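Local coordinates for trehalose-6-phosphate phosphatase (Candida albicans, PDB 5DXI), which belongs to the HAD-clan trehalose-phosphatase family and binds a magnesium ion and a beryllium trifluoride ion in one site, at residues L200-A205 with I221-D226; S243-N248 with V266-V271; I44-L49 with Q289-L294; L14-E19 with F261-V266. All blocks are in the same frame, centred on the assembly; numbering follows the deposited sequence.

Contact 1: residues L200-A205 with I221-D226; sequences LHPHGA and IEELPD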
loop_
_atom_site.group_PDB
_atom_site.type_symbol
_atom_site.label_atom_id
_atom_site.label_comp_id
_atom_site.label_asym_id
_atom_site.label_seq_id
_atom_site.Cartn_x
_atom_site.Cartn_y
_atom_site.Cartn_z
ATOM N N LEU A 200 10.506 11.126 4.607
ATOM C CA LEU A 200 11.066 12.302 5.268
ATOM C C LEU A 200 11.726 11.864 6.554
ATOM O O LEU A 200 11.242 12.162 7.646
ATOM C CB LEU A 200 9.986 13.344 5.543
ATOM C CG LEU A 200 9.279 13.877 4.297
ATOM C CD1 LEU A 200 8.197 14.852 4.708
ATOM C CD2 LEU A 200 10.264 14.525 3.319
ATOM N N HIS A 201 12.845 11.165 6.411
ATOM C CA HIS A 201 13.471 10.448 7.518
ATOM C C HIS A 201 14.875 10.043 7.079
ATOM O O HIS A 201 15.084 9.709 5.913
ATOM C CB HIS A 201 12.634 9.215 7.893
ATOM C CG HIS A 201 12.929 8.655 9.252
ATOM N ND1 HIS A 201 12.520 9.273 10.415
ATOM C CD2 HIS A 201 13.557 7.516 9.632
ATOM C CE1 HIS A 201 12.905 8.551 11.453
ATOM N NE2 HIS A 201 13.531 7.475 11.005
ATOM N N PRO A 202 15.847 10.064 8.005
ATOM C CA PRO A 202 17.194 9.648 7.608
ATOM C C PRO A 202 17.227 8.209 7.091
ATOM O O PRO A 202 16.765 7.287 7.766
ATOM C CB PRO A 202 17.997 9.769 8.908
ATOM C CG PRO A 202 17.224 10.734 9.754
ATOM C CD PRO A 202 15.784 10.494 9.411
ATOM N N HIS A 203 17.708 8.033 5.865
ATOM C CA HIS A 203 17.855 6.707 5.260
ATOM C C HIS A 203 18.930 5.904 5.995
ATOM O O HIS A 203 20.020 6.422 6.237
ATOM C CB HIS A 203 18.220 6.851 3.784
ATOM C CG HIS A 203 18.241 5.566 3.019
ATOM N ND1 HIS A 203 19.340 4.735 2.976
ATOM C CD2 HIS A 203 17.315 5.010 2.204
ATOM C CE1 HIS A 203 19.075 3.704 2.192
ATOM N NE2 HIS A 203 17.853 3.849 1.709
ATOM N N GLY A 204 18.652 4.673 6.398
ATOM C CA GLY A 204 17.329 4.130 6.620
ATOM C C GLY A 204 17.305 3.812 8.124
ATOM O O GLY A 204 17.459 2.671 8.558
ATOM N N ALA A 205 17.142 4.868 8.915
ATOM C CA ALA A 205 17.113 4.824 10.374
ATOM C C ALA A 205 15.757 4.372 10.899
ATOM O O ALA A 205 14.744 4.479 10.201
ATOM C CB ALA A 205 17.464 6.188 10.946
ATOM N N ILE A 221 19.565 16.674 2.805
ATOM C CA ILE A 221 19.538 15.999 1.508
ATOM C C ILE A 221 20.425 14.753 1.384
ATOM O O ILE A 221 20.028 13.780 0.741
ATOM C CB ILE A 221 19.926 16.990 0.387
ATOM C CG1 ILE A 221 18.973 18.183 0.394
ATOM C CG2 ILE A 221 19.938 16.308 -0.983
ATOM C CD1 ILE A 221 19.335 19.261 -0.606
ATOM N N GLU A 222 21.604 14.766 2.000
ATOM C CA GLU A 222 22.494 13.598 1.961
ATOM C C GLU A 222 21.914 12.367 2.644
ATOM O O GLU A 222 22.398 11.262 2.427
ATOM C CB GLU A 222 23.856 13.923 2.585
ATOM C CG GLU A 222 23.799 14.879 3.750
ATOM C CD GLU A 222 25.176 15.338 4.178
ATOM O OE1 GLU A 222 25.671 16.333 3.605
ATOM O OE2 GLU A 222 25.765 14.699 5.080
ATOM N N GLU A 223 20.914 12.557 3.498
ATOM C CA GLU A 223 20.365 11.439 4.254
ATOM C C GLU A 223 18.985 11.050 3.721
ATOM O O GLU A 223 18.442 10.009 4.097
ATOM C CB GLU A 223 20.280 11.780 5.746
ATOM C CG GLU A 223 21.644 12.002 6.410
ATOM C CD GLU A 223 21.539 12.375 7.885
ATOM O OE1 GLU A 223 20.408 12.527 8.398
ATOM O OE2 GLU A 223 22.598 12.543 8.525
ATOM N N LEU A 224 18.424 11.875 2.837
ATOM C CA LEU A 224 17.122 11.567 2.243
ATOM C C LEU A 224 17.252 10.499 1.167
ATOM O O LEU A 224 18.296 10.381 0.534
ATOM C CB LEU A 224 16.481 12.825 1.654
ATOM C CG LEU A 224 16.019 13.858 2.685
ATOM C CD1 LEU A 224 15.540 15.136 2.012
ATOM C CD2 LEU A 224 14.923 13.275 3.560
ATOM N N PRO A 225 16.183 9.716 0.947
ATOM C CA PRO A 225 16.204 8.799 -0.194
ATOM C C PRO A 225 16.381 9.587 -1.489
ATOM O O PRO A 225 15.891 10.713 -1.578
ATOM C CB PRO A 225 14.825 8.131 -0.145
ATOM C CG PRO A 225 14.320 8.374 1.249
ATOM C CD PRO A 225 14.887 9.700 1.646
ATOM N N ASP A 226 17.096 9.033 -2.460
ATOM C CA ASP A 226 17.223 9.701 -3.750
ATOM C C ASP A 226 16.585 8.850 -4.841
ATOM O O ASP A 226 16.638 9.185 -6.026
ATOM C CB ASP A 226 18.693 9.990 -4.067
ATOM C CG ASP A 226 19.557 8.740 -4.025
ATOM O OD1 ASP A 226 19.068 7.680 -3.568
ATOM O OD2 ASP A 226 20.733 8.816 -4.435
#
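The side chain of Glu223 lies across the ring of Pro202. Glu223 OE1 comes 3.7 Å from Pro202 CB and a little farther from Pro202 CG. CG of Glu223 stands anti to its own carbonyl carbon (chi1 -65°) and the chain beyond it is extended, which brings the carboxylate over to the proline. Main-chain atoms make the polar link. His203 N donates to Glu223 O at 2.8 Å, nearly straight at 167° and in the carbonyl plane. The same oxygen touches the first carbon of the histidine side chain, with His203 CB 3.2 Å from Glu223 O. The imidazole has its polar partner outside the two segments: His203 NE2 is hydrogen-bonded to Arg23 O. Next in sequence, Leu224 sends CD2 to 4.1 Å from His201 N. Trp251 of helix 235-253 also touches Leu224. Both segments belong to the loop region between helix 191-199 and strand 227-232, at the surface of the HAD fold. Ala205 N bonds back to Pro202 O at 2.7 Å, and a cis peptide precedes Gly204. The single N-H...O bond between the segments runs from main chain to main chain. It depends on the backbone path, and the side chains add only van der Waals contact.

Contact 2: residues S243-N248 with V266-V271; sequences SLNEIN and VYPVAV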
loop_
_atom_site.group_PDB
_atom_site.type_symbol
_atom_site.label_atom_id
_atom_site.label_comp_id
_atom_site.label_asym_id
_atom_site.label_seq_id
_atom_site.Cartn_x
_atom_site.Cartn_y
_atom_site.Cartn_z
ATOM N N SER A 243 0.920 11.154 -1.175
ATOM C CA SER A 243 1.985 11.616 -0.277
ATOM C C SER A 243 3.281 11.831 -1.036
ATOM O O SER A 243 3.971 12.834 -0.816
ATOM C CB SER A 243 2.231 10.644 0.886
ATOM O OG SER A 243 1.199 10.771 1.839
ATOM N N LEU A 244 3.615 10.897 -1.921
ATOM C CA LEU A 244 4.818 11.059 -2.735
ATOM C C LEU A 244 4.754 12.269 -3.666
ATOM O O LEU A 244 5.750 12.978 -3.828
ATOM C CB LEU A 244 5.080 9.806 -3.560
ATOM C CG LEU A 244 5.628 8.621 -2.782
ATOM C CD1 LEU A 244 5.690 7.435 -3.714
ATOM C CD2 LEU A 244 7.014 8.931 -2.205
ATOM N N ASN A 245 3.605 12.497 -4.293
ATOM C CA ASN A 245 3.451 13.676 -5.151
ATOM C C ASN A 245 3.632 14.975 -4.364
ATOM O O ASN A 245 4.269 15.916 -4.830
ATOM C CB ASN A 245 2.087 13.670 -5.833
ATOM C CG ASN A 245 1.955 12.559 -6.858
ATOM O OD1 ASN A 245 2.956 12.062 -7.396
ATOM N ND2 ASN A 245 0.717 12.153 -7.127
ATOM N N GLU A 246 3.042 15.024 -3.179
ATOM C CA GLU A 246 3.161 16.193 -2.316
ATOM C C GLU A 246 4.604 16.443 -1.880
ATOM O O GLU A 246 5.070 17.579 -1.867
ATOM C CB GLU A 246 2.252 16.019 -1.106
ATOM C CG GLU A 246 0.779 16.006 -1.489
ATOM C CD GLU A 246 -0.136 15.861 -0.289
ATOM O OE1 GLU A 246 0.358 15.485 0.803
ATOM O OE2 GLU A 246 -1.349 16.127 -0.447
ATOM N N ILE A 247 5.317 15.378 -1.532
ATOM C CA ILE A 247 6.709 15.517 -1.134
ATOM C C ILE A 247 7.555 16.002 -2.316
ATOM O O ILE A 247 8.395 16.897 -2.172
ATOM C CB ILE A 247 7.259 14.194 -0.579
ATOM C CG1 ILE A 247 6.632 13.919 0.788
ATOM C CG2 ILE A 247 8.773 14.247 -0.473
ATOM C CD1 ILE A 247 6.825 12.482 1.298
ATOM N N ASN A 248 7.299 15.432 -3.487
ATOM C CA ASN A 248 8.000 15.828 -4.699
ATOM C C ASN A 248 7.773 17.298 -4.996
ATOM O O ASN A 248 8.715 18.030 -5.306
ATOM C CB ASN A 248 7.522 14.997 -5.889
ATOM C CG ASN A 248 8.432 15.119 -7.095
ATOM O OD1 ASN A 248 9.508 14.532 -7.132
ATOM N ND2 ASN A 248 8.002 15.890 -8.089
ATOM N N VAL A 266 11.407 10.087 -7.627
ATOM C CA VAL A 266 10.144 9.641 -7.050
ATOM C C VAL A 266 9.259 8.922 -8.079
ATOM O O VAL A 266 8.813 9.521 -9.061
ATOM C CB VAL A 266 9.372 10.828 -6.451
ATOM C CG1 VAL A 266 8.103 10.352 -5.765
ATOM C CG2 VAL A 266 10.253 11.581 -5.467
ATOM N N TYR A 267 8.985 7.638 -7.848
ATOM C CA TYR A 267 8.194 6.881 -8.813
ATOM C C TYR A 267 6.961 6.210 -8.179
ATOM O O TYR A 267 7.019 5.052 -7.737
ATOM C CB TYR A 267 9.062 5.834 -9.516
ATOM C CG TYR A 267 10.267 6.408 -10.246
ATOM C CD1 TYR A 267 10.157 6.908 -11.542
ATOM C CD2 TYR A 267 11.524 6.411 -9.650
ATOM C CE1 TYR A 267 11.258 7.425 -12.213
ATOM C CE2 TYR A 267 12.628 6.916 -10.307
ATOM C CZ TYR A 267 12.491 7.423 -11.588
ATOM O OH TYR A 267 13.601 7.917 -12.229
ATOM N N PRO A 268 5.839 6.944 -8.115
ATOM C CA PRO A 268 4.591 6.291 -7.710
ATOM C C PRO A 268 3.943 5.610 -8.907
ATOM O O PRO A 268 3.639 6.259 -9.914
ATOM C CB PRO A 268 3.732 7.441 -7.190
ATOM C CG PRO A 268 4.268 8.669 -7.882
ATOM C CD PRO A 268 5.690 8.404 -8.297
ATOM N N VAL A 269 3.721 4.306 -8.787
ATOM C CA VAL A 269 3.320 3.494 -9.925
ATOM C C VAL A 269 2.093 2.654 -9.581
ATOM O O VAL A 269 2.124 1.855 -8.643
ATOM C CB VAL A 269 4.469 2.562 -10.368
ATOM C CG1 VAL A 269 4.069 1.788 -11.612
ATOM C CG2 VAL A 269 5.747 3.361 -10.615
ATOM N N ALA A 270 1.013 2.832 -10.334
ATOM C CA ALA A 270 -0.192 2.044 -10.098
ATOM C C ALA A 270 -0.100 0.673 -10.752
ATOM O O ALA A 270 0.498 0.515 -11.814
ATOM C CB ALA A 270 -1.442 2.778 -10.607
ATOM N N VAL A 271 -0.686 -0.322 -10.096
ATOM C CA VAL A 271 -0.834 -1.629 -10.709
ATOM C C VAL A 271 -2.267 -1.758 -11.184
ATOM O O VAL A 271 -3.210 -1.754 -10.382
ATOM C CB VAL A 271 -0.465 -2.774 -9.753
ATOM C CG1 VAL A 271 -0.590 -4.090 -10.473
ATOM C CG2 VAL A 271 0.951 -2.575 -9.230
HETATM O O HOH W 1 10.993 12.990 -8.542
#
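Asn248 OD1 accepts a hydrogen bond of 2.6 Å from a water molecule. That water in turn accepts from Val266 N at 3.1 Å, so it bridges the helix side chain and the start of the strand. With chi1 at -166°, Asn248 carries its CG opposite the backbone N, which turns the amide toward the strand. There Asn248 OD1 also lies 3.5 Å from Val266 CG2, and the two side chains lie alongside, pointing opposite ways. The other methyl of Val266 serves Leu244, with Leu244 CB 3.8 Å from Val266 CG1. Helix 235-253 and strand 266-271 are successive elements of a beta-alpha-beta unit that starts at strand 227-232. Their local segments run close to antiparallel, at 156°, with axes 8.8 Å apart. This is the Rossmann-like layering of the HAD core, a helix packed on the face of a parallel part of the sheet. One turn before Asn248, Leu244 sets CD1 4.0 Å from Pro268 CB. It also touches Cys230 on the neighbouring strand. Asn245 lays its carbonyl end against the same proline, Asn245 OD1 being 3.7 Å from Pro268 CG. The amide nitrogen of Asn245 is hydrogen-bonded to Val279 O in a following loop.

Contact 3: residues I44-L49 with Q289-L294; sequences IPSDKL and QVLETL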
loop_
_atom_site.group_PDB
_atom_site.type_symbol
_atom_site.label_atom_id
_atom_site.label_comp_id
_atom_site.label_asym_id
_atom_site.label_seq_id
_atom_site.Cartn_x
_atom_site.Cartn_y
_atom_site.Cartn_z
ATOM N N ILE A 44 -0.159 -16.099 -1.306
ATOM C CA ILE A 44 1.134 -16.423 -0.719
ATOM C C ILE A 44 2.301 -15.937 -1.574
ATOM O O ILE A 44 2.224 -16.002 -2.787
ATOM C CB ILE A 44 1.210 -17.978 -0.527
ATOM C CG1 ILE A 44 0.286 -18.415 0.617
ATOM C CG2 ILE A 44 2.645 -18.487 -0.359
ATOM C CD1 ILE A 44 0.160 -19.946 0.740
ATOM N N PRO A 45 3.404 -15.489 -0.940
ATOM C CA PRO A 45 4.555 -15.029 -1.733
ATOM C C PRO A 45 5.113 -16.112 -2.660
ATOM O O PRO A 45 5.312 -17.247 -2.223
ATOM C CB PRO A 45 5.590 -14.666 -0.674
ATOM C CG PRO A 45 4.816 -14.476 0.576
ATOM C CD PRO A 45 3.647 -15.371 0.505
ATOM N N SER A 46 5.336 -15.762 -3.922
ATOM C CA SER A 46 5.985 -16.650 -4.873
ATOM C C SER A 46 7.462 -16.706 -4.568
ATOM O O SER A 46 8.002 -15.796 -3.932
ATOM C CB SER A 46 5.757 -16.166 -6.324
ATOM O OG SER A 46 6.444 -14.942 -6.583
ATOM N N ASP A 47 8.130 -17.751 -5.052
ATOM C CA ASP A 47 9.589 -17.848 -4.920
ATOM C C ASP A 47 10.278 -16.671 -5.645
ATOM O O ASP A 47 11.284 -16.133 -5.168
ATOM C CB ASP A 47 10.099 -19.198 -5.453
ATOM C CG ASP A 47 11.610 -19.308 -5.406
ATOM O OD1 ASP A 47 12.199 -19.095 -4.325
ATOM O OD2 ASP A 47 12.214 -19.598 -6.456
ATOM N N LYS A 48 9.751 -16.292 -6.801
ATOM C CA LYS A 48 10.321 -15.155 -7.540
ATOM C C LYS A 48 10.325 -13.883 -6.682
ATOM O O LYS A 48 11.336 -13.173 -6.594
ATOM C CB LYS A 48 9.562 -14.903 -8.835
ATOM C CG LYS A 48 10.168 -13.769 -9.662
ATOM C CD LYS A 48 9.483 -13.630 -11.003
ATOM C CE LYS A 48 10.295 -12.756 -11.955
ATOM N NZ LYS A 48 9.574 -12.558 -13.251
ATOM N N LEU A 49 9.201 -13.613 -6.025
ATOM C CA LEU A 49 9.122 -12.475 -5.105
ATOM C C LEU A 49 10.159 -12.611 -3.989
ATOM O O LEU A 49 10.877 -11.653 -3.656
ATOM C CB LEU A 49 7.714 -12.352 -4.520
ATOM C CG LEU A 49 7.531 -11.357 -3.361
ATOM C CD1 LEU A 49 7.902 -9.927 -3.774
ATOM C CD2 LEU A 49 6.098 -11.403 -2.846
ATOM N N GLN A 289 4.052 -8.145 -14.138
ATOM C CA GLN A 289 4.942 -7.107 -14.639
ATOM C C GLN A 289 5.672 -6.419 -13.497
ATOM O O GLN A 289 6.815 -5.991 -13.659
ATOM C CB GLN A 289 4.171 -6.092 -15.487
ATOM C CG GLN A 289 3.709 -6.657 -16.828
ATOM C CD GLN A 289 2.396 -7.416 -16.730
ATOM O OE1 GLN A 289 1.495 -7.032 -15.983
ATOM N NE2 GLN A 289 2.284 -8.509 -17.478
ATOM N N VAL A 290 5.038 -6.356 -12.328
ATOM C CA VAL A 290 5.717 -5.814 -11.147
ATOM C C VAL A 290 6.974 -6.633 -10.850
ATOM O O VAL A 290 8.057 -6.084 -10.636
ATOM C CB VAL A 290 4.801 -5.798 -9.898
ATOM C CG1 VAL A 290 5.584 -5.332 -8.670
ATOM C CG2 VAL A 290 3.573 -4.893 -10.117
ATOM N N LEU A 291 6.836 -7.954 -10.834
ATOM C CA LEU A 291 7.990 -8.791 -10.507
ATOM C C LEU A 291 9.058 -8.738 -11.609
ATOM O O LEU A 291 10.260 -8.773 -11.317
ATOM C CB LEU A 291 7.556 -10.241 -10.251
ATOM C CG LEU A 291 6.502 -10.393 -9.151
ATOM C CD1 LEU A 291 6.296 -11.873 -8.756
ATOM C CD2 LEU A 291 6.836 -9.535 -7.947
ATOM N N GLU A 292 8.625 -8.628 -12.866
ATOM C CA GLU A 292 9.570 -8.446 -13.971
ATOM C C GLU A 292 10.414 -7.213 -13.717
ATOM O O GLU A 292 11.645 -7.260 -13.791
ATOM C CB GLU A 292 8.845 -8.302 -15.315
ATOM C CG GLU A 292 8.080 -9.536 -15.772
ATOM C CD GLU A 292 7.254 -9.278 -17.023
ATOM O OE1 GLU A 292 7.236 -8.124 -17.523
ATOM O OE2 GLU A 292 6.593 -10.229 -17.499
ATOM N N THR A 293 9.739 -6.116 -13.369
ATOM C CA THR A 293 10.405 -4.844 -13.128
ATOM C C THR A 293 11.315 -4.915 -11.911
ATOM O O THR A 293 12.453 -4.433 -11.947
ATOM C CB THR A 293 9.379 -3.688 -12.939
ATOM O OG1 THR A 293 8.526 -3.602 -14.084
ATOM C CG2 THR A 293 10.092 -2.368 -12.756
ATOM N N LEU A 294 10.821 -5.494 -10.819
ATOM C CA LEU A 294 11.662 -5.610 -9.628
ATOM C C LEU A 294 12.826 -6.575 -9.907
ATOM O O LEU A 294 13.971 -6.342 -9.473
ATOM C CB LEU A 294 10.831 -6.059 -8.412
ATOM C CG LEU A 294 9.718 -5.077 -8.001
ATOM C CD1 LEU A 294 8.953 -5.578 -6.786
ATOM C CD2 LEU A 294 10.289 -3.682 -7.733
#
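Helix 47-58, at its first turn, meets helix 287-298 most closely at Leu49 and Leu291, whose CA atoms are 6.6 Å apart. Leu291 carries most of the contact. Its CB points to the other segment, and its two methyls part to meet different neighbours. Leu291 CD1 is 3.8 Å from Ser46 OG, while Leu291 CD2 packs against Leu49 CD1 at 4.3 Å. Lys48 runs obliquely across Leu291. Its first torsion is trans (chi1 -177°), and the extended chain lays its methylenes against the leucine, Lys48 CD being 4.0 Å from Leu291 CB. The ammonium group ends near the start of Glu292, Lys48 NZ being 4.1 Å from Glu292 N. The charged ends of Lys48 and Glu292 do not touch. Lys48 NZ is 5.7 Å from Glu292 OE2, so any attraction is probably modest, and Glu292 has its salt bridge with Arg10 of helix 10-19. Ser46 has a second task as the N-cap of helix 47-58: Ser46 OG accepts from Leu49 N at 3.1 Å, nearly straight at 165°. Leu49 also rests on Leu33 and Met79, and its side chain is about 10 Å from the bound beryllium trifluoride. Leu294 touches Leu33 as well. The packing joins the first helix after the HAD-type motif to helix 287-298, the last helix of the chain.

Contact 4: residues L14-E19 with F261-V266; sequences LNNYKE and FGSYGV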
loop_
_atom_site.group_PDB
_atom_site.type_symbol
_atom_site.label_atom_id
_atom_site.label_comp_id
_atom_site.label_asym_id
_atom_site.label_seq_id
_atom_site.Cartn_x
_atom_site.Cartn_y
_atom_site.Cartn_z
ATOM N N LEU A 14 15.421 1.729 -14.164
ATOM C CA LEU A 14 16.663 0.988 -13.955
ATOM C C LEU A 14 17.845 1.944 -13.864
ATOM O O LEU A 14 18.698 1.812 -12.987
ATOM C CB LEU A 14 16.875 -0.021 -15.091
ATOM C CG LEU A 14 18.122 -0.917 -15.062
ATOM C CD1 LEU A 14 18.192 -1.752 -13.786
ATOM C CD2 LEU A 14 18.160 -1.813 -16.294
ATOM N N ASN A 15 17.887 2.927 -14.763
ATOM C CA ASN A 15 18.975 3.895 -14.746
ATOM C C ASN A 15 19.006 4.728 -13.475
ATOM O O ASN A 15 20.077 4.971 -12.914
ATOM C CB ASN A 15 18.903 4.798 -15.977
ATOM C CG ASN A 15 19.368 4.079 -17.230
ATOM O OD1 ASN A 15 20.208 3.174 -17.150
ATOM N ND2 ASN A 15 18.830 4.463 -18.387
ATOM N N ASN A 16 17.840 5.173 -13.020
ATOM C CA ASN A 16 17.778 5.984 -11.812
ATOM C C ASN A 16 18.191 5.116 -10.612
ATOM O O ASN A 16 18.880 5.592 -9.704
ATOM C CB ASN A 16 16.373 6.553 -11.606
ATOM C CG ASN A 16 16.347 7.760 -10.670
ATOM O OD1 ASN A 16 16.400 8.897 -11.111
ATOM N ND2 ASN A 16 16.311 7.509 -9.376
ATOM N N TYR A 17 17.774 3.848 -10.632
ATOM C CA TYR A 17 18.125 2.882 -9.578
ATOM C C TYR A 17 19.629 2.723 -9.443
ATOM O O TYR A 17 20.180 2.901 -8.363
ATOM C CB TYR A 17 17.502 1.508 -9.857
ATOM C CG TYR A 17 17.921 0.416 -8.867
ATOM C CD1 TYR A 17 17.279 0.280 -7.646
ATOM C CD2 TYR A 17 18.934 -0.496 -9.172
ATOM C CE1 TYR A 17 17.637 -0.722 -6.744
ATOM C CE2 TYR A 17 19.303 -1.501 -8.271
ATOM C CZ TYR A 17 18.652 -1.600 -7.057
ATOM O OH TYR A 17 18.996 -2.572 -6.145
ATOM N N LYS A 18 20.295 2.430 -10.551
ATOM C CA LYS A 18 21.727 2.181 -10.510
ATOM C C LYS A 18 22.540 3.455 -10.231
ATOM O O LYS A 18 23.658 3.385 -9.723
ATOM C CB LYS A 18 22.165 1.482 -11.804
ATOM C CG LYS A 18 21.458 0.133 -11.928
ATOM C CD LYS A 18 21.820 -0.667 -13.172
ATOM C CE LYS A 18 22.401 -2.051 -12.796
ATOM N NZ LYS A 18 21.684 -2.758 -11.671
ATOM N N GLU A 19 21.974 4.618 -10.537
ATOM C CA GLU A 19 22.643 5.878 -10.244
ATOM C C GLU A 19 22.559 6.257 -8.760
ATOM O O GLU A 19 23.467 6.899 -8.224
ATOM C CB GLU A 19 22.060 7.008 -11.098
ATOM C CG GLU A 19 23.108 7.944 -11.681
ATOM C CD GLU A 19 23.867 7.327 -12.842
ATOM O OE1 GLU A 19 23.472 6.238 -13.315
ATOM O OE2 GLU A 19 24.868 7.931 -13.279
ATOM N N PHE A 261 18.513 13.168 -14.101
ATOM C CA PHE A 261 17.308 12.977 -14.919
ATOM C C PHE A 261 16.286 14.101 -14.730
ATOM O O PHE A 261 15.147 13.994 -15.190
ATOM C CB PHE A 261 16.638 11.630 -14.604
ATOM C CG PHE A 261 17.594 10.471 -14.521
ATOM C CD1 PHE A 261 17.927 9.749 -15.656
ATOM C CD2 PHE A 261 18.140 10.088 -13.303
ATOM C CE1 PHE A 261 18.802 8.684 -15.584
ATOM C CE2 PHE A 261 19.013 9.024 -13.227
ATOM C CZ PHE A 261 19.343 8.318 -14.367
ATOM N N GLY A 262 16.691 15.171 -14.048
ATOM C CA GLY A 262 15.812 16.297 -13.770
ATOM C C GLY A 262 14.700 15.991 -12.777
ATOM O O GLY A 262 13.741 16.747 -12.653
ATOM N N SER A 263 14.838 14.900 -12.029
ATOM C CA SER A 263 13.813 14.539 -11.056
ATOM C C SER A 263 14.401 14.431 -9.663
ATOM O O SER A 263 15.547 14.823 -9.416
ATOM C CB SER A 263 13.127 13.214 -11.437
ATOM O OG SER A 263 13.952 12.089 -11.169
ATOM N N TYR A 264 13.588 13.935 -8.744
ATOM C CA TYR A 264 14.052 13.648 -7.403
ATOM C C TYR A 264 14.015 12.140 -7.145
ATOM O O TYR A 264 14.160 11.691 -6.008
ATOM C CB TYR A 264 13.210 14.402 -6.382
ATOM C CG TYR A 264 13.322 15.906 -6.526
ATOM C CD1 TYR A 264 14.512 16.567 -6.229
ATOM C CD2 TYR A 264 12.236 16.665 -6.935
ATOM C CE1 TYR A 264 14.618 17.941 -6.353
ATOM C CE2 TYR A 264 12.330 18.036 -7.059
ATOM C CZ TYR A 264 13.523 18.667 -6.769
ATOM O OH TYR A 264 13.613 20.034 -6.891
ATOM N N GLY A 265 13.819 11.364 -8.208
ATOM C CA GLY A 265 13.796 9.915 -8.085
ATOM C C GLY A 265 12.502 9.335 -7.532
ATOM O O GLY A 265 12.482 8.191 -7.072
ATOM N N VAL A 266 11.407 10.087 -7.627
ATOM C CA VAL A 266 10.144 9.641 -7.050
ATOM C C VAL A 266 9.259 8.922 -8.079
ATOM O O VAL A 266 8.813 9.521 -9.061
ATOM C CB VAL A 266 9.372 10.828 -6.451
ATOM C CG1 VAL A 266 8.103 10.352 -5.765
ATOM C CG2 VAL A 266 10.253 11.581 -5.467
#
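Asn15 places its CB against the end of the Phe261 ring, 3.9 Å from Phe261 CZ. Its main chain lies there too, with Asn15 C 3.7 Å from Phe261 CZ, approaching the ring obliquely. Asn16 comes next and makes the closest approach. A chi1 of -160° points its amide away from the backbone N and out between Phe261 and Gly265. Asn16 OD1 meets the ring obliquely, 3.0 Å from Phe261 CD2, and the amide and ring planes are 41° apart. The other end of the amide, Asn16 ND2, is 3.7 Å from Gly265 CA. Asn16 OD1 also has a probable hydrogen bond with the hydroxyl of Tyr267 on the strand that follows. A turn after Asn15, Glu19 lays its CB at the ring edge, near the ring plane, 4.2 Å from Phe261 CE2. Its carboxylate has a long, weak ion pair with Lys260. The loop that presents the phenylalanine is itself folded tightly. Both Gly262 and Gly265 take positive phi. Ser263 OG accepts from Gly265 N at 3.1 Å, which makes an ST turn leading into strand 266-271. Helix 10-19 packs its last turns across that entry into the HAD sheet.

In the fold
From the N terminus, helix 10-19 comes first and pairs with the loop 261-266, so contact 4 closes a very long loop. Segment 44-49 follows and meets 289-294 near the C terminus, and contact 3 therefore crosses contact 4 along the chain. Contact 1 closes a short loop before strand 227-232 and lies within the spans of both. Contact 2 comes after contact 1 in series. It falls within the span of contact 3, but crosses contact 4, with which it shares Val266. In space Leu200 touches Ile247, Val271 touches Val290, and Asp226 O lies near Asn16 ND2. The four contacts tie helices 10-19 and 287-298 and the loops before strands 227-232 and 266-271 to the central sheet.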